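DTDP-4-dehydrorhamnose 3,5-epimerase (Bacillus anthracis str. Ames, PDB 3RYK) catalyses the epimerisation of dTDP-4-dehydro-6-deoxy-glucose at carbons 3 and 5 of the sugar ring, a step in dTDP-L-rhamnose biosynthesis. Local coordinates at residues K56-L59 and E60-V64; L135-P138 and K139-H143. All coordinates share one frame; numbering follows the deposited sequence.

Contact 1: K56-L59 and E60-V64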
ATOM      1  N   LYS A  56      -2.751  12.694  -1.034  1.00 26.48           N
ATOM      2  CA  LYS A  56      -3.295  13.291  -2.258  1.00 26.56           C
ATOM      3  C   LYS A  56      -3.007  14.786  -2.393  1.00 26.69           C
ATOM      4  O   LYS A  56      -2.399  15.218  -3.376  1.00 27.45           O
ATOM      5  CB  LYS A  56      -4.797  12.983  -2.361  1.00 26.38           C
ATOM      6  CG  LYS A  56      -5.454  13.358  -3.683  1.00 27.69           C
ATOM      7  CD  LYS A  56      -6.882  12.843  -3.750  1.00 29.75           C
ATOM      8  CE  LYS A  56      -7.525  13.104  -5.127  1.00 31.08           C
ATOM      9  NZ  LYS A  56      -8.884  12.495  -5.218  1.00 34.79           N
ATOM     10  N   LYS A  57      -3.420  15.550  -1.385  1.00 27.17           N
ATOM     11  CA  LYS A  57      -3.210  17.005  -1.357  1.00 27.85           C
ATOM     12  C   LYS A  57      -1.723  17.398  -1.420  1.00 28.08           C
ATOM     13  O   LYS A  57      -1.388  18.456  -1.979  1.00 28.86           O
ATOM     14  CB  LYS A  57      -3.890  17.561  -0.111  1.00 28.65           C
ATOM     15  CG  LYS A  57      -3.744  19.032   0.156  1.00 30.21           C
ATOM     16  CD  LYS A  57      -4.539  19.414   1.415  1.00 31.76           C
ATOM     17  CE  LYS A  57      -4.092  18.678   2.687  1.00 31.87           C
ATOM     18  NZ  LYS A  57      -2.647  18.907   2.994  1.00 36.04           N
ATOM     19  N   VAL A  58      -0.839  16.573  -0.847  1.00 27.72           N
ATOM     20  CA  VAL A  58       0.610  16.855  -0.879  1.00 27.78           C
ATOM     21  C   VAL A  58       1.121  16.665  -2.296  1.00 27.71           C
ATOM     22  O   VAL A  58       1.900  17.483  -2.795  1.00 28.41           O
ATOM     23  CB  VAL A  58       1.426  15.971   0.084  1.00 28.15           C
ATOM     24  CG1 VAL A  58       2.912  16.009  -0.259  1.00 28.54           C
ATOM     25  CG2 VAL A  58       1.186  16.399   1.525  1.00 29.29           C
ATOM     26  N   LEU A  59       0.697  15.577  -2.932  1.00 26.84           N
ATOM     27  CA  LEU A  59       1.101  15.302  -4.306  1.00 26.56           C
ATOM     28  C   LEU A  59       0.688  16.408  -5.262  1.00 26.25           C
ATOM     29  O   LEU A  59       1.478  16.784  -6.126  1.00 26.04           O
ATOM     30  CB  LEU A  59       0.617  13.930  -4.787  1.00 26.10           C
ATOM     31  CG  LEU A  59       1.389  12.764  -4.161  1.00 25.57           C
ATOM     32  CD1 LEU A  59       0.761  11.429  -4.523  1.00 27.61           C
ATOM     33  CD2 LEU A  59       2.861  12.816  -4.611  1.00 22.32           C
ATOM     34  N   GLU A  60      -0.518  16.955  -5.097  1.00 26.83           N
ATOM     35  CA  GLU A  60      -0.953  18.036  -5.981  1.00 28.12           C
ATOM     36  C   GLU A  60       0.003  19.223  -5.895  1.00 28.67           C
ATOM     37  O   GLU A  60       0.229  19.894  -6.904  1.00 29.77           O
ATOM     38  CB  GLU A  60      -2.379  18.496  -5.688  1.00 28.30           C
ATOM     39  CG  GLU A  60      -3.421  17.421  -5.922  1.00 30.06           C
ATOM     40  CD  GLU A  60      -4.839  17.917  -5.732  1.00 31.93           C
ATOM     41  OE1 GLU A  60      -5.026  19.097  -5.370  1.00 35.45           O
ATOM     42  OE2 GLU A  60      -5.774  17.122  -5.962  1.00 34.27           O
ATOM     43  N   THR A  61       0.567  19.469  -4.711  1.00 29.47           N
ATOM     44  CA  THR A  61       1.508  20.584  -4.547  1.00 29.91           C
ATOM     45  C   THR A  61       2.750  20.298  -5.395  1.00 30.11           C
ATOM     46  O   THR A  61       3.301  21.203  -6.011  1.00 30.81           O
ATOM     47  CB  THR A  61       1.925  20.868  -3.057  1.00 30.44           C
ATOM     48  OG1 THR A  61       2.803  19.846  -2.553  1.00 31.21           O
ATOM     49  CG2 THR A  61       0.705  21.028  -2.156  1.00 31.60           C
ATOM     50  N   LEU A  62       3.156  19.025  -5.452  1.00 30.40           N
ATOM     51  CA  LEU A  62       4.325  18.578  -6.226  1.00 30.30           C
ATOM     52  C   LEU A  62       4.040  18.361  -7.730  1.00 30.27           C
ATOM     53  O   LEU A  62       4.845  17.718  -8.440  1.00 31.14           O
ATOM     54  CB  LEU A  62       4.888  17.286  -5.598  1.00 30.91           C
ATOM     55  CG  LEU A  62       5.397  17.403  -4.155  1.00 31.26           C
ATOM     56  CD1 LEU A  62       5.809  16.040  -3.600  1.00 33.22           C
ATOM     57  CD2 LEU A  62       6.566  18.387  -4.081  1.00 33.20           C
ATOM     58  N   GLY A  63       2.899  18.877  -8.195  1.00 30.13           N
ATOM     59  CA  GLY A  63       2.469  18.783  -9.589  1.00 29.79           C
ATOM     60  C   GLY A  63       2.092  17.389 -10.045  1.00 29.64           C
ATOM     61  O   GLY A  63       2.370  17.015 -11.182  1.00 29.59           O
ATOM     62  N   VAL A  64       1.467  16.627  -9.148  1.00 29.33           N
ATOM     63  CA  VAL A  64       1.036  15.266  -9.416  1.00 29.09           C
ATOM     64  C   VAL A  64      -0.416  15.249  -8.954  1.00 29.10           C
ATOM     65  O   VAL A  64      -0.716  15.054  -7.767  1.00 29.61           O
ATOM     66  CB  VAL A  64       1.902  14.250  -8.650  1.00 28.83           C
ATOM     67  CG1 VAL A  64       1.475  12.822  -8.966  1.00 29.49           C
ATOM     68  CG2 VAL A  64       3.375  14.456  -9.012  1.00 29.40           C
TER
HETATM   69  O   HOH W   1      -2.730  13.799  -5.694  1.00 36.91           O
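A Schellman motif ends the short helix 56-61, and its two backbone bonds, one enclosed by the other, tie the residues on either side of the helix terminus together. G63, with phi of 69°, supplies the left-handed C-prime position: V64 N reaches back to L59 O (3.0 Å), and inside that loop G63 N bonds E60 O (3.1 Å). The V64 donor stands above the carbonyl plane of L59, 42° out of it, as the chain swings round the turn. The hydrophobic contact that usually accompanies this motif is present too, since the two buried side chains pack with L59 CB 4.1 Å from V64 CB.

One residue before L59, V58 O is gripped by T61. The hydroxyl OG1 donates a short bond of 2.5 Å to this V58 O, in the carbonyl plane and on a lone pair. A chi1 of 72° sets OG1 between the backbone N and carbonyl carbon of T61, from where it folds back onto the helix, while CG2 rests near K57 O. The amides of T61 and L62 add weak bonds to the same V58 oxygen, so the last turn is held partly by a side chain. L62 extends this side of the helix with a loose apolar contact from CD1 to V58 CG1.

At the other end V58 N bonds the side chain of N55, and K57 makes a cation-pi contact with Y161 of the second subunit, bringing the helix to the dimer interface. L59 meanwhile rests on L38 of strand 35-45. The regular helical bond from E60 N to K56 O measures 3.1 Å, and a water lies 2.7 Å from K56 O and 3.2 Å from V64 O.

Contact 2: L135-P138 and K139-H143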
ATOM      1  N   LEU A 135       8.053   6.022  -7.600  1.00 18.17           N
ATOM      2  CA  LEU A 135       8.220   6.540  -8.943  1.00 19.16           C
ATOM      3  C   LEU A 135       6.843   6.815  -9.529  1.00 19.60           C
ATOM      4  O   LEU A 135       5.965   5.947  -9.482  1.00 20.84           O
ATOM      5  CB  LEU A 135       8.964   5.526  -9.806  1.00 18.93           C
ATOM      6  CG  LEU A 135       9.258   5.948 -11.239  1.00 20.18           C
ATOM      7  CD1 LEU A 135      10.198   7.145 -11.283  1.00 21.60           C
ATOM      8  CD2 LEU A 135       9.862   4.770 -11.997  1.00 19.82           C
ATOM      9  N   LEU A 136       6.652   8.026 -10.054  1.00 20.22           N
ATOM     10  CA  LEU A 136       5.405   8.440 -10.666  1.00 21.10           C
ATOM     11  C   LEU A 136       5.676   8.224 -12.154  1.00 21.30           C
ATOM     12  O   LEU A 136       6.537   8.886 -12.734  1.00 20.94           O
ATOM     13  CB  LEU A 136       5.080   9.909 -10.346  1.00 20.67           C
ATOM     14  CG  LEU A 136       3.728  10.490 -10.815  1.00 22.07           C
ATOM     15  CD1 LEU A 136       3.585  10.561 -12.343  1.00 24.01           C
ATOM     16  CD2 LEU A 136       2.588   9.706 -10.199  1.00 23.28           C
ATOM     17  N   VAL A 137       4.982   7.244 -12.742  1.00 21.98           N
ATOM     18  CA  VAL A 137       5.122   6.909 -14.148  1.00 22.56           C
ATOM     19  C   VAL A 137       3.923   7.533 -14.889  1.00 22.56           C
ATOM     20  O   VAL A 137       2.779   7.087 -14.721  1.00 22.84           O
ATOM     21  CB  VAL A 137       5.110   5.387 -14.388  1.00 22.40           C
ATOM     22  CG1 VAL A 137       5.524   5.084 -15.823  1.00 24.48           C
ATOM     23  CG2 VAL A 137       6.046   4.669 -13.419  1.00 22.56           C
ATOM     24  N   PRO A 138       4.175   8.556 -15.718  1.00 23.12           N
ATOM     25  CA  PRO A 138       3.059   9.165 -16.417  1.00 23.95           C
ATOM     26  C   PRO A 138       2.457   8.290 -17.506  1.00 24.22           C
ATOM     27  O   PRO A 138       2.995   7.228 -17.830  1.00 24.55           O
ATOM     28  CB  PRO A 138       3.691  10.398 -17.100  1.00 24.32           C
ATOM     29  CG  PRO A 138       5.073  10.496 -16.638  1.00 24.67           C
ATOM     30  CD  PRO A 138       5.464   9.193 -16.056  1.00 23.06           C
ATOM     31  N   LYS A 139       1.328   8.744 -18.045  1.00 24.10           N
ATOM     32  CA  LYS A 139       0.672   8.045 -19.141  1.00 24.63           C
ATOM     33  C   LYS A 139       1.606   8.241 -20.341  1.00 24.54           C
ATOM     34  O   LYS A 139       2.289   9.261 -20.425  1.00 23.92           O
ATOM     35  CB  LYS A 139      -0.716   8.631 -19.419  1.00 24.65           C
ATOM     36  CG  LYS A 139      -1.713   8.406 -18.305  1.00 26.40           C
ATOM     37  CD  LYS A 139      -3.054   8.998 -18.638  1.00 27.21           C
ATOM     38  CE  LYS A 139      -4.078   8.638 -17.586  1.00 27.15           C
ATOM     39  NZ  LYS A 139      -5.428   9.142 -17.915  1.00 28.33           N
ATOM     40  N   GLY A 140       1.657   7.267 -21.256  1.00 24.36           N
ATOM     41  CA  GLY A 140       2.527   7.360 -22.426  1.00 24.89           C
ATOM     42  C   GLY A 140       3.898   6.730 -22.241  1.00 24.09           C
ATOM     43  O   GLY A 140       4.793   6.899 -23.083  1.00 25.90           O
ATOM     44  N   PHE A 141       4.057   6.015 -21.129  1.00 23.79           N
ATOM     45  CA  PHE A 141       5.288   5.317 -20.767  1.00 23.19           C
ATOM     46  C   PHE A 141       5.121   3.814 -20.591  1.00 22.92           C
ATOM     47  O   PHE A 141       4.034   3.329 -20.236  1.00 23.35           O
ATOM     48  CB  PHE A 141       5.835   5.849 -19.420  1.00 23.81           C
ATOM     49  CG  PHE A 141       6.466   7.213 -19.492  1.00 23.19           C
ATOM     50  CD1 PHE A 141       7.853   7.353 -19.413  1.00 24.35           C
ATOM     51  CD2 PHE A 141       5.697   8.345 -19.673  1.00 24.76           C
ATOM     52  CE1 PHE A 141       8.462   8.603 -19.483  1.00 25.41           C
ATOM     53  CE2 PHE A 141       6.289   9.601 -19.749  1.00 26.11           C
ATOM     54  CZ  PHE A 141       7.674   9.732 -19.657  1.00 25.36           C
ATOM     55  N   ALA A 142       6.210   3.086 -20.850  1.00 23.17           N
ATOM     56  CA  ALA A 142       6.263   1.649 -20.674  1.00 23.13           C
ATOM     57  C   ALA A 142       6.918   1.559 -19.300  1.00 22.90           C
ATOM     58  O   ALA A 142       7.768   2.414 -18.953  1.00 24.23           O
ATOM     59  CB  ALA A 142       7.117   0.985 -21.710  1.00 23.99           C
ATOM     60  N   HIS A 143       6.522   0.558 -18.526  1.00 22.01           N
ATOM     61  CA  HIS A 143       7.035   0.330 -17.177  1.00 22.07           C
ATOM     62  C   HIS A 143       7.254  -1.130 -16.852  1.00 22.27           C
ATOM     63  O   HIS A 143       6.377  -1.984 -17.109  1.00 23.56           O
ATOM     64  CB  HIS A 143       6.078   0.870 -16.114  1.00 22.21           C
ATOM     65  CG  HIS A 143       6.394   0.378 -14.734  1.00 21.16           C
ATOM     66  ND1 HIS A 143       5.700  -0.649 -14.128  1.00 22.46           N
ATOM     67  CD2 HIS A 143       7.372   0.729 -13.867  1.00 21.81           C
ATOM     68  CE1 HIS A 143       6.219  -0.894 -12.940  1.00 22.18           C
ATOM     69  NE2 HIS A 143       7.240  -0.077 -12.760  1.00 22.05           N
TER
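H143 NE2 is hydrogen-bonded to the carboxylate oxygen OD2 of D107, on the neighbouring strand 104-111, and the same imidazole turns its CD2 towards V137, whose CG2 lies 4.2 Å away. The two side chains run at about a right angle, and the methyl approaches the ring obliquely. With chi1 of 166°, CG of H143 is placed opposite its own backbone nitrogen, which carries the ring back over the interior towards the first segment.

V137 works with both of its branches. While CG2 faces the histidine, CG1 sits 3.7 Å from F141 CB, so this valine fills the angle between two side chains of the returning strand; it also touches I98 and I109, on strands of two different sheets.

The closest packing is that of P138 on F141. P138 CD lies over one face of the F141 ring in a CH-pi contact, 3.9 Å from the ring centroid and 21° off the normal, displaced toward the rim. P138 CG overhangs the rim, 3.5 Å from F141 CE2. P138 O comes within 3.5 Å of F141 CD2, and K139 O meets the ring at its edge, in plane. D111 and R113 also touch the phenylalanine.

Between proline and phenylalanine the chain reverses through K139 and G140. G140 has a phi of 93°, and its backbone is bonded to L112. K139 extends outward from the turn, with a weak, long ion pair to D159.

Strand 134-137 belongs to one sheet, joined by backbone bonds to K36, K96 and I98, and strand 141-147 to the other. The turn is thus a beta-arch between the two facing sheets of the jelly-roll barrel that characterises this epimerase family.

Contacts 1 and 2 lie in series along the chain, their centres about 17 Å apart, and meet directly where V64 CG1 packs 3.5 Å from L136 CD2. Strand 35-45 joins them further: its K36 is touched by the side chain of V64 and shares backbone hydrogen bonds with L136. Contact 1 is peripheral, near the second subunit, and the V58 side chain is about 9 Å from the bound thymidine-5'-diphosphate, whose pocket includes D45, F50 and E52. Contact 2 is largely buried, near the centre of the chain; the side chain of H143 is about 10 Å from the pyrophosphate, held near D167, S189, K191 and D192. None of these pocket residues lies in either contact.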